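PDB 1OMO: alanine dehydrogenase from Archaeoglobus fulgidus, which catalyses the reversible, NAD-dependent oxidative deamination of L-alanine to pyruvate and ammonium, working as a homodimer. Local coordinates for residues 3-8 and 96-101; 63-68 and 81-86. One frame throughout, in Å; residues are numbered along the deposited sequence.

The chain opens with strand 3-6, beside which strand 95-100 later runs in the same direction; contact 1 (3-8 with 96-101) thereby closes a loop of 87 residues. Inside that loop the chain builds strands 50-58 and 61-69, and contact 2 (63-68 with 81-86) closes a loop of 12 residues by antiparallel pairing. Contact 2 is therefore nested in contact 1. The two are joined because strands 83-88 and 95-100 are neighbours: Met99 N lies 2.9 Å from Met85 O, probably hydrogen-bonded. Together they supply four consecutive strands of the mixed sheet, 61-69, 83-88, 95-100 and 3-6, whose face carrying Leu64, Trp66, Leu84, Ile5 and Val98 meets the second subunit, while strand 95-100 leads on to helix 102-120.

Contact 1 of 2, residues 3-8 and 96-101; sequences TLILTQ and LAVMDA
Ile5 and Val98 lie side by side on one face of a pair of parallel strands. The Ile5 CG1 branch stands beside the backbone N (chi1 -60°), and a further turn carries its CD1 to 3.7 Å from Val98 CB. Beta-branched residues suit these extended, buried positions, and Thr3 adds its methyl, CG2 lying 4.1 Å from Val98 CG2, while its OG1 bonds to the carbonyl of Pro95. On the other face Leu6 and Met99 run alongside each other, CB to CB 3.9 Å, and the small Ala97 fits next to Leu4. Between the faces, Leu4 and Leu6 each use both backbone N and O: Leu4 N bonds to Leu96 O, Leu6 N to Val98 O, and Val98 N to Leu4 O.

Strands 3-6 and 95-100 are the one parallel pair in a sheet otherwise antiparallel, part of the beta-sandwich dimer. Helix 294-311 covers the Leu4, Leu6 and Met99 face through Tyr305 and Val304; Ile317 and Phe319 of the second subunit pack on Ile5 and Val98. On the opposite edge of strand 95-100, toward strand 83-88, Leu96 and Ala97 both face Leu87, a classic beta bulge.

The loose point is the partly exposed Thr7, which turns off to cap helix 8-12. Just beyond, packing is tight again: the extended Gln8 chain lays CG 3.0 Å from Asp100 OD2, amide and carboxylate planes 28° apart, and sends NE2 to Glu12. Phe320 of the second subunit covers both residues. With CG opposite its backbone N (chi1 163°), Asp100 accepts the amides of Thr102 through OD1 and Tyr103 through OD2, starting helix 102-120. An alanine in place of Asp100 would remove both acceptors, and those amides are likely to be left without their mates.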
loop_
_atom_site.group_PDB
_atom_site.type_symbol
_atom_site.label_atom_id
_atom_site.label_comp_id
_atom_site.label_asym_id
_atom_site.label_seq_id
_atom_site.Cartn_x
_atom_site.Cartn_y
_atom_site.Cartn_z
ATOM N N THR A 3 -13.075 -12.438 -8.781
ATOM C CA THR A 3 -12.271 -12.242 -7.582
ATOM C C THR A 3 -13.054 -12.897 -6.424
ATOM O O THR A 3 -14.263 -12.682 -6.258
ATOM C CB THR A 3 -12.032 -10.749 -7.308
ATOM O OG1 THR A 3 -11.176 -10.213 -8.328
ATOM C CG2 THR A 3 -11.399 -10.536 -5.948
ATOM N N LEU A 4 -12.367 -13.733 -5.647
ATOM C CA LEU A 4 -12.973 -14.434 -4.509
ATOM C C LEU A 4 -13.020 -13.476 -3.299
ATOM O O LEU A 4 -12.058 -12.748 -3.043
ATOM C CB LEU A 4 -12.125 -15.675 -4.186
ATOM C CG LEU A 4 -12.531 -16.673 -3.121
ATOM C CD1 LEU A 4 -13.706 -17.464 -3.617
ATOM C CD2 LEU A 4 -11.362 -17.570 -2.778
ATOM N N ILE A 5 -14.150 -13.447 -2.596
ATOM C CA ILE A 5 -14.319 -12.599 -1.408
ATOM C C ILE A 5 -14.396 -13.519 -0.192
ATOM O O ILE A 5 -15.236 -14.418 -0.155
ATOM C CB ILE A 5 -15.613 -11.737 -1.512
ATOM C CG1 ILE A 5 -15.527 -10.842 -2.760
ATOM C CG2 ILE A 5 -15.761 -10.822 -0.295
ATOM C CD1 ILE A 5 -14.265 -9.965 -2.808
ATOM N N LEU A 6 -13.495 -13.323 0.774
ATOM C CA LEU A 6 -13.479 -14.155 1.980
ATOM C C LEU A 6 -13.654 -13.356 3.262
ATOM O O LEU A 6 -12.931 -12.379 3.541
ATOM C CB LEU A 6 -12.195 -14.969 2.066
ATOM C CG LEU A 6 -12.011 -16.140 1.097
ATOM C CD1 LEU A 6 -10.659 -16.745 1.364
ATOM C CD2 LEU A 6 -13.095 -17.202 1.260
ATOM N N THR A 7 -14.643 -13.787 4.026
ATOM C CA THR A 7 -15.013 -13.181 5.293
ATOM C C THR A 7 -14.150 -13.697 6.455
ATOM O O THR A 7 -13.519 -14.751 6.344
ATOM C CB THR A 7 -16.442 -13.539 5.642
ATOM O OG1 THR A 7 -16.496 -14.907 6.011
ATOM C CG2 THR A 7 -17.295 -13.471 4.451
ATOM N N GLN A 8 -14.155 -12.992 7.584
ATOM C CA GLN A 8 -13.360 -13.461 8.707
ATOM C C GLN A 8 -13.795 -14.862 9.139
ATOM O O GLN A 8 -12.954 -15.738 9.359
ATOM C CB GLN A 8 -13.461 -12.510 9.891
ATOM C CG GLN A 8 -12.562 -12.912 11.052
ATOM C CD GLN A 8 -12.782 -12.055 12.269
ATOM O OE1 GLN A 8 -13.254 -10.916 12.164
ATOM N NE2 GLN A 8 -12.434 -12.586 13.437
ATOM N N LEU A 96 -6.821 -11.948 -7.329
ATOM C CA LEU A 96 -7.389 -13.264 -7.099
ATOM C C LEU A 96 -8.379 -13.275 -5.936
ATOM O O LEU A 96 -9.396 -13.979 -5.967
ATOM C CB LEU A 96 -6.254 -14.255 -6.784
ATOM C CG LEU A 96 -5.486 -15.122 -7.797
ATOM C CD1 LEU A 96 -5.789 -14.733 -9.228
ATOM C CD2 LEU A 96 -3.990 -14.981 -7.516
ATOM N N ALA A 97 -8.085 -12.515 -4.891
ATOM C CA ALA A 97 -8.975 -12.529 -3.731
ATOM C C ALA A 97 -8.842 -11.275 -2.862
ATOM O O ALA A 97 -7.804 -10.589 -2.874
ATOM C CB ALA A 97 -8.675 -13.786 -2.869
ATOM N N VAL A 98 -9.912 -10.977 -2.140
ATOM C CA VAL A 98 -9.957 -9.877 -1.192
ATOM C C VAL A 98 -10.474 -10.619 0.020
ATOM O O VAL A 98 -11.605 -11.122 0.003
ATOM C CB VAL A 98 -10.977 -8.783 -1.586
ATOM C CG1 VAL A 98 -11.127 -7.800 -0.433
ATOM C CG2 VAL A 98 -10.508 -8.028 -2.838
ATOM N N MET A 99 -9.633 -10.725 1.054
ATOM C CA MET A 99 -9.973 -11.456 2.288
ATOM C C MET A 99 -9.784 -10.674 3.576
ATOM O O MET A 99 -9.028 -9.703 3.651
ATOM C CB MET A 99 -9.063 -12.653 2.543
ATOM C CG MET A 99 -7.594 -12.558 2.427
ATOM S SD MET A 99 -7.047 -14.311 2.515
ATOM C CE MET A 99 -7.225 -14.649 0.785
ATOM N N ASP A 100 -10.418 -11.178 4.619
ATOM C CA ASP A 100 -10.236 -10.610 5.930
ATOM C C ASP A 100 -8.834 -11.054 6.332
ATOM O O ASP A 100 -8.459 -12.221 6.149
ATOM C CB ASP A 100 -11.194 -11.211 6.960
ATOM C CG ASP A 100 -10.729 -10.928 8.395
ATOM O OD1 ASP A 100 -10.551 -9.753 8.707
ATOM O OD2 ASP A 100 -10.522 -11.847 9.205
ATOM N N ALA A 101 -8.050 -10.138 6.855
ATOM C CA ALA A 101 -6.725 -10.497 7.336
ATOM C C ALA A 101 -6.692 -10.149 8.841
ATOM O O ALA A 101 -5.615 -10.098 9.448
ATOM C CB ALA A 101 -5.637 -9.727 6.573
#

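Contact 2 of 2, residues 63-68 and 81-86; sequences GLKWVN and VMALMI
Val67 and Ala83 meet most tightly, CG1 of the valine 3.4 Å from CB of the alanine, whose small side chain suits a non-hydrogen-bonded pair this close. The same CG1 touches Val81 CG1 at 3.7 Å. Further along this face, Lys65 lays its CG and CD beside Ala83 CB, each 4.2 Å away, before a bend at chi3 (71°) takes the amine off the strand. Met85 folds back at chi2 and chi3, bringing SD to 3.6 Å from Leu64 N and CE against Lys65 CB. A side chain on Gly63 would run into Ile86 O and Met85 SD, so its bare CA lets the sulfur lie close by.

The backbone sets these neighbours in register. Leu64 with Ile86 and Trp66 with Leu84 form hydrogen-bonded pairs, the bond from Trp66 N to Leu84 O (2.9 Å) running nearly straight, and Asn68 N continues the ladder to Met82 O.

Further out, the large apolar Leu64, Trp66 and Leu84 face the second subunit, where Asn88 takes the Trp66 NE1 hydrogen bond and Phe319 packs on Leu84. On the Lys65 face, Met85 rests on Val298 and Ala301 of helix 294-311. Asp297 of that helix makes a salt bridge to Lys65 NZ and Thr105 bonds to it, with the NAD-binding Arg108 close by. Strands 61-69, 83-88 and 95-100, consecutive and antiparallel neighbours, form a meander that carries Lys65, inferred to be the proton donor/acceptor, on its helix-covered face.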
loop_
_atom_site.group_PDB
_atom_site.type_symbol
_atom_site.label_atom_id
_atom_site.label_comp_id
_atom_site.label_asym_id
_atom_site.label_seq_id
_atom_site.Cartn_x
_atom_site.Cartn_y
_atom_site.Cartn_z
ATOM N N GLY A 63 0.660 -9.632 -2.838
ATOM C CA GLY A 63 -0.528 -9.124 -2.153
ATOM C C GLY A 63 -0.242 -7.893 -1.338
ATOM O O GLY A 63 0.917 -7.537 -1.107
ATOM N N LEU A 64 -1.293 -7.218 -0.902
ATOM C CA LEU A 64 -1.115 -6.039 -0.069
ATOM C C LEU A 64 -2.082 -6.070 1.099
ATOM O O LEU A 64 -3.275 -6.218 0.888
ATOM C CB LEU A 64 -1.338 -4.744 -0.870
ATOM C CG LEU A 64 -1.168 -3.527 0.077
ATOM C CD1 LEU A 64 -0.424 -2.430 -0.612
ATOM C CD2 LEU A 64 -2.524 -3.016 0.565
ATOM N N LYS A 65 -1.581 -5.937 2.327
ATOM C CA LYS A 65 -2.471 -5.908 3.476
ATOM C C LYS A 65 -2.600 -4.429 3.862
ATOM O O LYS A 65 -1.604 -3.685 3.864
ATOM C CB LYS A 65 -1.910 -6.705 4.665
ATOM C CG LYS A 65 -2.978 -7.010 5.714
ATOM C CD LYS A 65 -2.441 -7.761 6.926
ATOM C CE LYS A 65 -1.551 -6.862 7.813
ATOM N NZ LYS A 65 -1.085 -7.632 8.978
ATOM N N TRP A 66 -3.834 -4.017 4.148
ATOM C CA TRP A 66 -4.147 -2.635 4.533
ATOM C C TRP A 66 -4.872 -2.737 5.894
ATOM O O TRP A 66 -6.034 -3.121 5.961
ATOM C CB TRP A 66 -5.019 -2.029 3.434
ATOM C CG TRP A 66 -5.415 -0.604 3.556
ATOM C CD1 TRP A 66 -6.678 -0.120 3.425
ATOM C CD2 TRP A 66 -4.560 0.539 3.679
ATOM N NE1 TRP A 66 -6.672 1.247 3.448
ATOM C CE2 TRP A 66 -5.380 1.686 3.608
ATOM C CE3 TRP A 66 -3.175 0.708 3.853
ATOM C CZ2 TRP A 66 -4.865 3.002 3.691
ATOM C CZ3 TRP A 66 -2.653 2.010 3.939
ATOM C CH2 TRP A 66 -3.506 3.140 3.862
ATOM N N VAL A 67 -4.124 -2.466 6.964
ATOM C CA VAL A 67 -4.560 -2.559 8.375
ATOM C C VAL A 67 -4.652 -1.220 9.076
ATOM O O VAL A 67 -3.816 -0.351 8.856
ATOM C CB VAL A 67 -3.533 -3.245 9.271
ATOM C CG1 VAL A 67 -4.211 -4.148 10.217
ATOM C CG2 VAL A 67 -2.447 -3.874 8.448
ATOM N N ASN A 68 -5.602 -1.096 9.989
ATOM C CA ASN A 68 -5.743 0.143 10.739
ATOM C C ASN A 68 -5.602 -0.127 12.254
ATOM O O ASN A 68 -5.669 -1.273 12.721
ATOM C CB ASN A 68 -7.105 0.733 10.515
ATOM C CG ASN A 68 -8.102 0.164 11.462
ATOM O OD1 ASN A 68 -8.466 0.798 12.465
ATOM N ND2 ASN A 68 -8.541 -1.044 11.185
ATOM N N VAL A 81 -8.444 -3.191 15.517
ATOM C CA VAL A 81 -7.705 -3.575 14.329
ATOM C C VAL A 81 -8.604 -4.345 13.364
ATOM O O VAL A 81 -9.263 -5.321 13.745
ATOM C CB VAL A 81 -6.532 -4.487 14.747
ATOM C CG1 VAL A 81 -5.663 -4.867 13.571
ATOM C CG2 VAL A 81 -5.714 -3.790 15.808
ATOM N N MET A 82 -8.645 -3.884 12.119
ATOM C CA MET A 82 -9.392 -4.542 11.059
ATOM C C MET A 82 -8.375 -4.575 9.915
ATOM O O MET A 82 -7.599 -3.633 9.726
ATOM C CB MET A 82 -10.625 -3.735 10.670
ATOM C CG MET A 82 -11.806 -3.856 11.636
ATOM S SD MET A 82 -13.055 -2.554 11.325
ATOM C CE MET A 82 -12.238 -1.203 12.159
ATOM N N ALA A 83 -8.315 -5.685 9.191
ATOM C CA ALA A 83 -7.376 -5.758 8.079
ATOM C C ALA A 83 -7.955 -6.496 6.895
ATOM O O ALA A 83 -8.747 -7.439 7.053
ATOM C CB ALA A 83 -6.038 -6.398 8.508
ATOM N N LEU A 84 -7.554 -6.033 5.712
ATOM C CA LEU A 84 -7.977 -6.595 4.447
ATOM C C LEU A 84 -6.743 -6.863 3.625
ATOM O O LEU A 84 -5.839 -6.015 3.557
ATOM C CB LEU A 84 -8.847 -5.624 3.673
ATOM C CG LEU A 84 -10.277 -5.422 4.127
ATOM C CD1 LEU A 84 -10.987 -4.457 3.134
ATOM C CD2 LEU A 84 -10.974 -6.781 4.220
ATOM N N MET A 85 -6.731 -8.034 2.990
ATOM C CA MET A 85 -5.645 -8.475 2.130
ATOM C C MET A 85 -6.176 -8.664 0.711
ATOM O O MET A 85 -7.224 -9.310 0.494
ATOM C CB MET A 85 -5.089 -9.820 2.634
ATOM C CG MET A 85 -4.262 -10.656 1.601
ATOM S SD MET A 85 -2.742 -9.817 1.072
ATOM C CE MET A 85 -1.668 -10.229 2.516
ATOM N N ILE A 86 -5.465 -8.074 -0.242
ATOM C CA ILE A 86 -5.785 -8.237 -1.647
ATOM C C ILE A 86 -4.652 -9.172 -2.125
ATOM O O ILE A 86 -3.465 -8.841 -2.005
ATOM C CB ILE A 86 -5.741 -6.911 -2.457
ATOM C CG1 ILE A 86 -6.779 -5.899 -1.932
ATOM C CG2 ILE A 86 -6.031 -7.245 -3.931
ATOM C CD1 ILE A 86 -6.647 -4.461 -2.461
#